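Local coordinates for protein interpain A (Prevotella intermedia, PDB 3BB7) that probably cleaves peptide bonds as a cysteine protease of the C10 peptidase family, and is captured here as its inactive zymogen, at residues T10-V15 with E60-A65; A24-D29 with P33-V38; N101-K106 with A181-M186. The protein carries 1 engineered substitution. All blocks are in the same frame, centred on the assembly; numbering follows the deposited sequence.

Interaction 1: residues T10-V15 with E60-A65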
loop_
_atom_site.group_PDB
_atom_site.type_symbol
_atom_site.label_atom_id
_atom_site.label_comp_id
_atom_site.label_asym_id
_atom_site.label_seq_id
_atom_site.Cartn_x
_atom_site.Cartn_y
_atom_site.Cartn_z
ATOM N N THR A 10 12.612 15.433 -13.211
ATOM C CA THR A 10 12.766 16.462 -12.174
ATOM C C THR A 10 14.266 16.644 -11.935
ATOM O O THR A 10 15.088 16.042 -12.642
ATOM C CB THR A 10 12.049 16.091 -10.850
ATOM O OG1 THR A 10 12.745 15.016 -10.209
ATOM C CG2 THR A 10 10.595 15.675 -11.102
ATOM N N HIS A 11 14.634 17.452 -10.941
ATOM C CA HIS A 11 16.056 17.654 -10.627
ATOM C C HIS A 11 16.705 16.465 -9.929
ATOM O O HIS A 11 17.939 16.377 -9.866
ATOM C CB HIS A 11 16.275 18.930 -9.812
ATOM C CG HIS A 11 15.854 20.178 -10.528
ATOM N ND1 HIS A 11 15.647 20.219 -11.890
ATOM C CD2 HIS A 11 15.633 21.437 -10.076
ATOM C CE1 HIS A 11 15.292 21.441 -12.244
ATOM N NE2 HIS A 11 15.272 22.198 -11.161
ATOM N N THR A 12 15.886 15.531 -9.438
ATOM C CA THR A 12 16.403 14.393 -8.670
ATOM C C THR A 12 16.170 13.032 -9.310
ATOM O O THR A 12 16.888 12.083 -9.002
ATOM C CB THR A 12 15.795 14.323 -7.266
ATOM O OG1 THR A 12 14.371 14.357 -7.383
ATOM C CG2 THR A 12 16.244 15.506 -6.400
ATOM N N TYR A 13 15.161 12.928 -10.168
ATOM C CA TYR A 13 14.867 11.650 -10.831
ATOM C C TYR A 13 14.274 11.861 -12.206
ATOM O O TYR A 13 13.719 12.923 -12.502
ATOM C CB TYR A 13 13.927 10.758 -10.003
ATOM C CG TYR A 13 12.541 11.336 -9.799
ATOM C CD1 TYR A 13 11.569 11.276 -10.814
ATOM C CD2 TYR A 13 12.200 11.979 -8.596
ATOM C CE1 TYR A 13 10.308 11.841 -10.646
ATOM C CE2 TYR A 13 10.925 12.537 -8.416
ATOM C CZ TYR A 13 9.987 12.470 -9.449
ATOM O OH TYR A 13 8.745 13.034 -9.261
ATOM N N THR A 14 14.385 10.820 -13.032
ATOM C CA THR A 14 13.868 10.832 -14.394
ATOM C C THR A 14 13.126 9.513 -14.563
ATOM O O THR A 14 13.613 8.453 -14.119
ATOM C CB THR A 14 15.023 10.915 -15.417
ATOM O OG1 THR A 14 15.803 12.095 -15.158
ATOM C CG2 THR A 14 14.510 11.008 -16.851
ATOM N N VAL A 15 11.932 9.586 -15.150
ATOM C CA VAL A 15 11.177 8.385 -15.492
ATOM C C VAL A 15 11.527 8.087 -16.948
ATOM O O VAL A 15 11.355 8.935 -17.841
ATOM C CB VAL A 15 9.654 8.602 -15.298
ATOM C CG1 VAL A 15 8.867 7.444 -15.854
ATOM C CG2 VAL A 15 9.343 8.823 -13.815
ATOM N N GLU A 60 13.067 14.027 -1.452
ATOM C CA GLU A 60 13.508 14.502 -0.148
ATOM C C GLU A 60 14.806 13.821 0.276
ATOM O O GLU A 60 15.756 14.482 0.715
ATOM C CB GLU A 60 12.402 14.217 0.866
ATOM C CG GLU A 60 12.652 14.728 2.264
ATOM C CD GLU A 60 11.500 14.357 3.174
ATOM O OE1 GLU A 60 10.631 15.232 3.449
ATOM O OE2 GLU A 60 11.456 13.185 3.590
ATOM N N VAL A 61 14.881 12.500 0.138
ATOM C CA VAL A 61 16.112 11.835 0.626
ATOM C C VAL A 61 17.330 12.103 -0.231
ATOM O O VAL A 61 18.445 12.236 0.292
ATOM C CB VAL A 61 15.961 10.301 0.885
ATOM C CG1 VAL A 61 14.856 10.062 1.914
ATOM C CG2 VAL A 61 15.714 9.491 -0.369
ATOM N N ILE A 62 17.122 12.202 -1.539
ATOM C CA ILE A 62 18.223 12.507 -2.405
ATOM C C ILE A 62 18.750 13.930 -2.110
ATOM O O ILE A 62 19.977 14.142 -1.984
ATOM C CB ILE A 62 17.871 12.312 -3.913
ATOM C CG1 ILE A 62 17.616 10.825 -4.193
ATOM C CG2 ILE A 62 19.014 12.829 -4.804
ATOM C CD1 ILE A 62 17.150 10.491 -5.605
ATOM N N THR A 63 17.851 14.905 -2.001
ATOM C CA THR A 63 18.308 16.256 -1.706
ATOM C C THR A 63 18.986 16.325 -0.327
ATOM O O THR A 63 20.014 16.986 -0.168
ATOM C CB THR A 63 17.199 17.299 -1.874
ATOM O OG1 THR A 63 16.158 17.062 -0.944
ATOM C CG2 THR A 63 16.629 17.230 -3.290
ATOM N N ASN A 64 18.459 15.592 0.650
ATOM C CA ASN A 64 19.084 15.620 1.956
ATOM C C ASN A 64 20.467 14.945 1.948
ATOM O O ASN A 64 21.407 15.432 2.576
ATOM C CB ASN A 64 18.193 14.889 2.970
ATOM C CG ASN A 64 18.818 14.810 4.369
ATOM O OD1 ASN A 64 19.401 13.784 4.749
ATOM N ND2 ASN A 64 18.693 15.889 5.136
ATOM N N ALA A 65 20.590 13.846 1.201
ATOM C CA ALA A 65 21.881 13.176 1.049
ATOM C C ALA A 65 22.921 14.088 0.461
ATOM O O ALA A 65 24.063 14.150 0.926
ATOM C CB ALA A 65 21.733 11.952 0.175
#
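Thr12 lays its methyl group against that of Thr63, with CG2 of Thr12 3.6 Å from CG2 of Thr63. The same methyl lies more loosely against one branch of Ile62, with CG2 of Thr12 4.2 Å from CG2 of Ile62. The other branch of Ile62 comes in alongside the threonine side chain, where CD1 of Ile62 stands 3.8 Å from the carbonyl oxygen of Thr12. The two threonines approach at a slant rather than end-on. In Thr12 a chi1 of 53° sets OG1 between the backbone N and the carbonyl carbon, which leaves CG2 to face the helix; Thr63 has the same arrangement, with chi1 64°. Both hydroxyls are bonded to Asp59 of helix 49-68, one turn before Thr63: OG1 of Thr12 to the carboxylate OD2, and OG1 of Thr63 to the backbone O.

No hydrogen bond joins the two segments themselves, and the shape of the turn is set from within. OG1 of Thr10 accepts from N of Thr12 (3.3 Å) and from N of Tyr13 (3.2 Å), which makes an ST turn and an ST motif on one oxygen. The same oxygen sits over the centre of one face of the Tyr13 ring, 3.4 Å above its plane. The backbone bond from Thr10 N to Tyr13 O, 2.8 Å, closes the reversal. On the helix, Glu60 points away from the turn and ties its carboxylate to the backbone N atoms of Phe307 and Thr308.

The contact thus lays the turn between strands 4-9 and 14-18 on the later part of helix 49-68. It is a beta-hairpin turn packed on an alpha helix, within the part of the chain that matches the Spi protease inhibitor family.

Interaction 2: residues A24-D29 with P33-V38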
loop_
_atom_site.group_PDB
_atom_site.type_symbol
_atom_site.label_atom_id
_atom_site.label_comp_id
_atom_site.label_asym_id
_atom_site.label_seq_id
_atom_site.Cartn_x
_atom_site.Cartn_y
_atom_site.Cartn_z
ATOM N N ALA A 24 11.584 2.681 -15.886
ATOM C CA ALA A 24 12.414 2.766 -14.694
ATOM C C ALA A 24 12.404 4.179 -14.182
ATOM O O ALA A 24 12.158 5.120 -14.955
ATOM C CB ALA A 24 13.839 2.323 -14.996
ATOM N N VAL A 25 12.684 4.318 -12.888
ATOM C CA VAL A 25 12.871 5.615 -12.243
ATOM C C VAL A 25 14.352 5.633 -11.871
ATOM O O VAL A 25 14.853 4.720 -11.195
ATOM C CB VAL A 25 11.977 5.790 -11.033
ATOM C CG1 VAL A 25 12.166 7.201 -10.453
ATOM C CG2 VAL A 25 10.494 5.509 -11.406
ATOM N N ILE A 26 15.039 6.663 -12.361
ATOM C CA ILE A 26 16.506 6.751 -12.389
ATOM C C ILE A 26 16.977 8.057 -11.737
ATOM O O ILE A 26 16.438 9.129 -12.037
ATOM C CB ILE A 26 16.975 6.714 -13.886
ATOM C CG1 ILE A 26 16.612 5.366 -14.546
ATOM C CG2 ILE A 26 18.456 7.109 -14.082
ATOM C CD1 ILE A 26 17.150 4.210 -13.855
ATOM N N SER A 27 17.963 7.962 -10.838
ATOM C CA SER A 27 18.620 9.150 -10.251
ATOM C C SER A 27 19.900 9.424 -10.997
ATOM O O SER A 27 20.310 8.625 -11.836
ATOM C CB SER A 27 18.968 8.907 -8.778
ATOM O OG SER A 27 20.038 7.973 -8.668
ATOM N N ALA A 28 20.532 10.557 -10.708
ATOM C CA ALA A 28 21.818 10.888 -11.307
ATOM C C ALA A 28 22.611 11.699 -10.317
ATOM O O ALA A 28 22.596 12.938 -10.342
ATOM C CB ALA A 28 21.650 11.624 -12.642
ATOM N N ASP A 29 23.244 10.973 -9.402
ATOM C CA ASP A 29 24.046 11.585 -8.360
ATOM C C ASP A 29 25.025 10.601 -7.770
ATOM O O ASP A 29 24.683 9.444 -7.563
ATOM C CB ASP A 29 23.176 12.088 -7.229
ATOM C CG ASP A 29 23.842 13.198 -6.480
ATOM O OD1 ASP A 29 24.764 12.901 -5.631
ATOM O OD2 ASP A 29 23.480 14.363 -6.807
ATOM N N PRO A 33 21.943 5.589 -5.383
ATOM C CA PRO A 33 21.976 4.506 -6.374
ATOM C C PRO A 33 21.187 4.934 -7.602
ATOM O O PRO A 33 20.190 5.654 -7.469
ATOM C CB PRO A 33 21.260 3.355 -5.675
ATOM C CG PRO A 33 20.419 4.001 -4.630
ATOM C CD PRO A 33 21.114 5.257 -4.204
ATOM N N GLU A 34 21.619 4.500 -8.787
ATOM C CA GLU A 34 21.011 4.971 -10.014
ATOM C C GLU A 34 19.564 4.475 -10.158
ATOM O O GLU A 34 18.657 5.250 -10.397
ATOM C CB GLU A 34 21.831 4.495 -11.195
ATOM C CG GLU A 34 21.360 5.112 -12.501
ATOM C CD GLU A 34 22.193 4.739 -13.705
ATOM O OE1 GLU A 34 22.565 3.545 -13.881
ATOM O OE2 GLU A 34 22.442 5.667 -14.504
ATOM N N LEU A 35 19.343 3.176 -10.064
ATOM C CA LEU A 35 17.988 2.692 -10.274
ATOM C C LEU A 35 17.200 2.764 -8.975
ATOM O O LEU A 35 17.578 2.129 -7.975
ATOM C CB LEU A 35 17.993 1.269 -10.821
ATOM C CG LEU A 35 16.529 0.868 -11.047
ATOM C CD1 LEU A 35 16.170 0.792 -12.481
ATOM C CD2 LEU A 35 16.142 -0.371 -10.294
ATOM N N LEU A 36 16.101 3.514 -9.007
ATOM C CA LEU A 36 15.241 3.706 -7.810
ATOM C C LEU A 36 14.000 2.826 -7.855
ATOM O O LEU A 36 13.455 2.467 -6.814
ATOM C CB LEU A 36 14.832 5.174 -7.690
ATOM C CG LEU A 36 16.016 6.166 -7.687
ATOM C CD1 LEU A 36 15.509 7.588 -7.808
ATOM C CD2 LEU A 36 16.801 5.999 -6.393
ATOM N N GLY A 37 13.535 2.508 -9.060
ATOM C CA GLY A 37 12.334 1.705 -9.228
ATOM C C GLY A 37 12.214 1.205 -10.632
ATOM O O GLY A 37 12.790 1.765 -11.571
ATOM N N VAL A 38 11.462 0.142 -10.793
ATOM C CA VAL A 38 11.321 -0.490 -12.102
ATOM C C VAL A 38 9.999 -1.223 -12.183
ATOM O O VAL A 38 9.619 -1.886 -11.249
ATOM C CB VAL A 38 12.531 -1.428 -12.453
ATOM C CG1 VAL A 38 12.762 -2.508 -11.386
ATOM C CG2 VAL A 38 12.405 -2.025 -13.898
HETATM O O HOH W 1 21.964 8.275 -14.116
#
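Strands 24-26 and 35-38 run antiparallel, with short axes 4.5 Å apart at closest approach and 165° between their directions, and their register slips by one residue at Val25. There a single carbonyl oxygen faces two consecutive amides: Val25 O accepts from Leu36 N at 2.8 Å and, weakly, from Gly37 N at 3.3 Å. Val25 N returns a nearly straight bond to Gly37 O, and Ser27 N reaches Glu34 O in the carbonyl plane at 2.8 Å.

Next to this bond, the hydroxyl of Ser27 donates to Pro33 O at 2.6 Å, approaching from above that carbonyl plane; its chi1 of 71° swings OG towards the opposing chain. Water 1 adds a bridge, donating both to Ser27 O and to OE2 of Glu34, whose extended chain runs alongside Ile26 and points the same way. On the face carrying Ala24, Ile26 and Leu35, the CD1 methyl of Leu35 lies 3.8 Å from Ala24 CB and equally far from Ile26 CD1. Leu36 instead sets its CD1 beside Ser27 CB, at 3.8 Å, and its side chain also packs on Trp54 and Ile58 of helix 49-68.

With Leu36 and Gly37 both opposite Val25, this is a classic beta bulge in a beta hairpin, set in the sheet between strands 14-18 and 292-294.

Interaction 3: residues N101-K106 with A181-M186. Unlike the reference sequence in segment 101-106: Lys106 (reference Asn).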
loop_
_atom_site.group_PDB
_atom_site.type_symbol
_atom_site.label_atom_id
_atom_site.label_comp_id
_atom_site.label_asym_id
_atom_site.label_seq_id
_atom_site.Cartn_x
_atom_site.Cartn_y
_atom_site.Cartn_z
ATOM N N ASN A 101 -15.911 0.625 -4.067
ATOM C CA ASN A 101 -16.645 1.534 -3.180
ATOM C C ASN A 101 -18.162 1.458 -3.332
ATOM O O ASN A 101 -18.867 2.361 -2.851
ATOM C CB ASN A 101 -16.180 2.988 -3.399
ATOM C CG ASN A 101 -16.576 3.534 -4.784
ATOM O OD1 ASN A 101 -16.942 2.761 -5.667
ATOM N ND2 ASN A 101 -16.516 4.874 -4.961
ATOM N N LYS A 102 -18.673 0.414 -3.981
ATOM C CA LYS A 102 -20.119 0.291 -4.307
ATOM C C LYS A 102 -21.029 0.466 -3.108
ATOM O O LYS A 102 -22.150 0.988 -3.231
ATOM C CB LYS A 102 -20.388 -1.101 -4.959
ATOM C CG LYS A 102 -21.811 -1.431 -5.397
ATOM C CD LYS A 102 -21.820 -2.728 -6.215
ATOM C CE LYS A 102 -23.214 -3.277 -6.262
ATOM N NZ LYS A 102 -23.297 -4.465 -7.145
ATOM N N LEU A 103 -20.586 -0.011 -1.947
ATOM C CA LEU A 103 -21.462 0.004 -0.781
ATOM C C LEU A 103 -21.377 1.287 0.061
ATOM O O LEU A 103 -22.089 1.408 1.071
ATOM C CB LEU A 103 -21.201 -1.217 0.098
ATOM C CG LEU A 103 -21.463 -2.542 -0.601
ATOM C CD1 LEU A 103 -21.104 -3.723 0.285
ATOM C CD2 LEU A 103 -22.922 -2.666 -1.065
ATOM N N LEU A 104 -20.506 2.220 -0.331
ATOM C CA LEU A 104 -20.331 3.457 0.415
ATOM C C LEU A 104 -21.311 4.534 -0.055
ATOM O O LEU A 104 -21.743 4.514 -1.218
ATOM C CB LEU A 104 -18.887 3.958 0.259
ATOM C CG LEU A 104 -17.811 3.035 0.864
ATOM C CD1 LEU A 104 -16.438 3.448 0.385
ATOM C CD2 LEU A 104 -17.911 3.056 2.396
ATOM N N PRO A 105 -21.679 5.472 0.829
ATOM C CA PRO A 105 -22.593 6.561 0.455
ATOM C C PRO A 105 -22.197 7.328 -0.784
ATOM O O PRO A 105 -21.009 7.560 -1.042
ATOM C CB PRO A 105 -22.564 7.477 1.688
ATOM C CG PRO A 105 -22.274 6.555 2.818
ATOM C CD PRO A 105 -21.377 5.478 2.273
ATOM N N LYS A 106 -23.214 7.717 -1.553
ATOM C CA LYS A 106 -23.018 8.600 -2.684
ATOM C C LYS A 106 -23.048 10.052 -2.172
ATOM O O LYS A 106 -23.614 10.334 -1.114
ATOM C CB LYS A 106 -24.118 8.329 -3.721
ATOM C CG LYS A 106 -23.939 8.947 -5.100
ATOM C CD LYS A 106 -22.519 9.154 -5.550
ATOM C CE LYS A 106 -22.447 8.862 -7.067
ATOM N NZ LYS A 106 -21.738 9.934 -7.841
ATOM N N ALA A 181 -18.773 -8.956 -3.508
ATOM C CA ALA A 181 -17.784 -9.655 -2.698
ATOM C C ALA A 181 -16.694 -8.711 -2.292
ATOM O O ALA A 181 -16.385 -8.599 -1.110
ATOM C CB ALA A 181 -17.206 -10.823 -3.449
ATOM N N VAL A 182 -16.087 -8.038 -3.277
ATOM C CA VAL A 182 -14.984 -7.160 -2.960
ATOM C C VAL A 182 -15.454 -5.880 -2.248
ATOM O O VAL A 182 -14.726 -5.378 -1.371
ATOM C CB VAL A 182 -14.080 -6.861 -4.198
ATOM C CG1 VAL A 182 -14.756 -5.927 -5.211
ATOM C CG2 VAL A 182 -12.763 -6.274 -3.754
ATOM N N ALA A 183 -16.637 -5.360 -2.610
ATOM C CA ALA A 183 -17.133 -4.132 -1.989
ATOM C C ALA A 183 -17.403 -4.330 -0.502
ATOM O O ALA A 183 -17.187 -3.420 0.274
ATOM C CB ALA A 183 -18.391 -3.664 -2.681
ATOM N N THR A 184 -17.919 -5.511 -0.123
ATOM C CA THR A 184 -18.159 -5.826 1.283
ATOM C C THR A 184 -16.836 -5.820 2.042
ATOM O O THR A 184 -16.747 -5.210 3.105
ATOM C CB THR A 184 -18.844 -7.193 1.393
ATOM O OG1 THR A 184 -20.129 -7.123 0.746
ATOM C CG2 THR A 184 -19.003 -7.591 2.848
ATOM N N LEU A 185 -15.822 -6.503 1.496
ATOM C CA LEU A 185 -14.513 -6.560 2.128
ATOM C C LEU A 185 -13.891 -5.156 2.280
ATOM O O LEU A 185 -13.376 -4.806 3.348
ATOM C CB LEU A 185 -13.594 -7.502 1.335
ATOM C CG LEU A 185 -12.164 -7.658 1.868
ATOM C CD1 LEU A 185 -12.178 -8.290 3.300
ATOM C CD2 LEU A 185 -11.325 -8.499 0.938
ATOM N N MET A 186 -13.980 -4.336 1.227
ATOM C CA MET A 186 -13.452 -2.958 1.266
ATOM C C MET A 186 -14.133 -2.136 2.352
ATOM O O MET A 186 -13.466 -1.463 3.122
ATOM C CB MET A 186 -13.699 -2.272 -0.075
ATOM C CG MET A 186 -12.823 -2.769 -1.196
ATOM S SD MET A 186 -11.141 -2.134 -1.037
ATOM C CE MET A 186 -10.360 -2.953 -2.426
HETATM O O HOH W 2 -17.869 -0.782 -0.786
#
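Leu103 and Lys102 make the apolar part of this contact by meeting the small side chain of Ala183. CB of Ala183 lies 3.9 Å from CG of Leu103 and 4.0 Å from CB of Lys102, so the methyl touches two successive residues of the turn. Leu103 then runs on across the helix surface, and its CD1 comes within 3.6 Å of OG1 of Thr184; with CG anti to the carbonyl carbon (chi1 -61°), its side chain projects towards the helix.

Polar contact between the segments passes through water 2, which accepts from Leu103 N at 3.1 Å and donates to Ala183 O at 2.9 Å. The hydroxyl of Thr184 is bonded to the carbonyl of Asn180 one turn earlier, and the amine of Lys102 makes a weak hydrogen bond to OD1 of Asn180. Within the other segment, a type I beta turn is closed by Leu104 N bonding Asn101 O at 3.0 Å.

Helix 176-192 is thus covered by the turn at Ala183 and packs on helix 116-128 through Leu185 and Met186, while Leu104 and Pro105 carry the loop onto strand 150-154.

Interactions 1 and 2 are neighbours, with centres 9 Å apart, and belong to one unit in the inhibitor-like N-terminal region: 24-29 and 33-38 lie within the loop closed by interaction 1. Thr14 N probably bonds Ile26 O across adjacent strands, and Ile62 packs its CD1 on Ser27 CB, so helix 49-68 serves both contacts. Interaction 3 belongs to the C10 peptidase region, across the chain's centre, about 38 Å from interaction 1 between centres. All three are partly buried, but interaction 2 has five buried residues among ten that touch, interactions 1 and 3 one each among three and four. Chemistry differs: direct backbone bonding in interaction 2, apolar touching without cross-bonds in interaction 1, apolar packing with a water bridge in interaction 3.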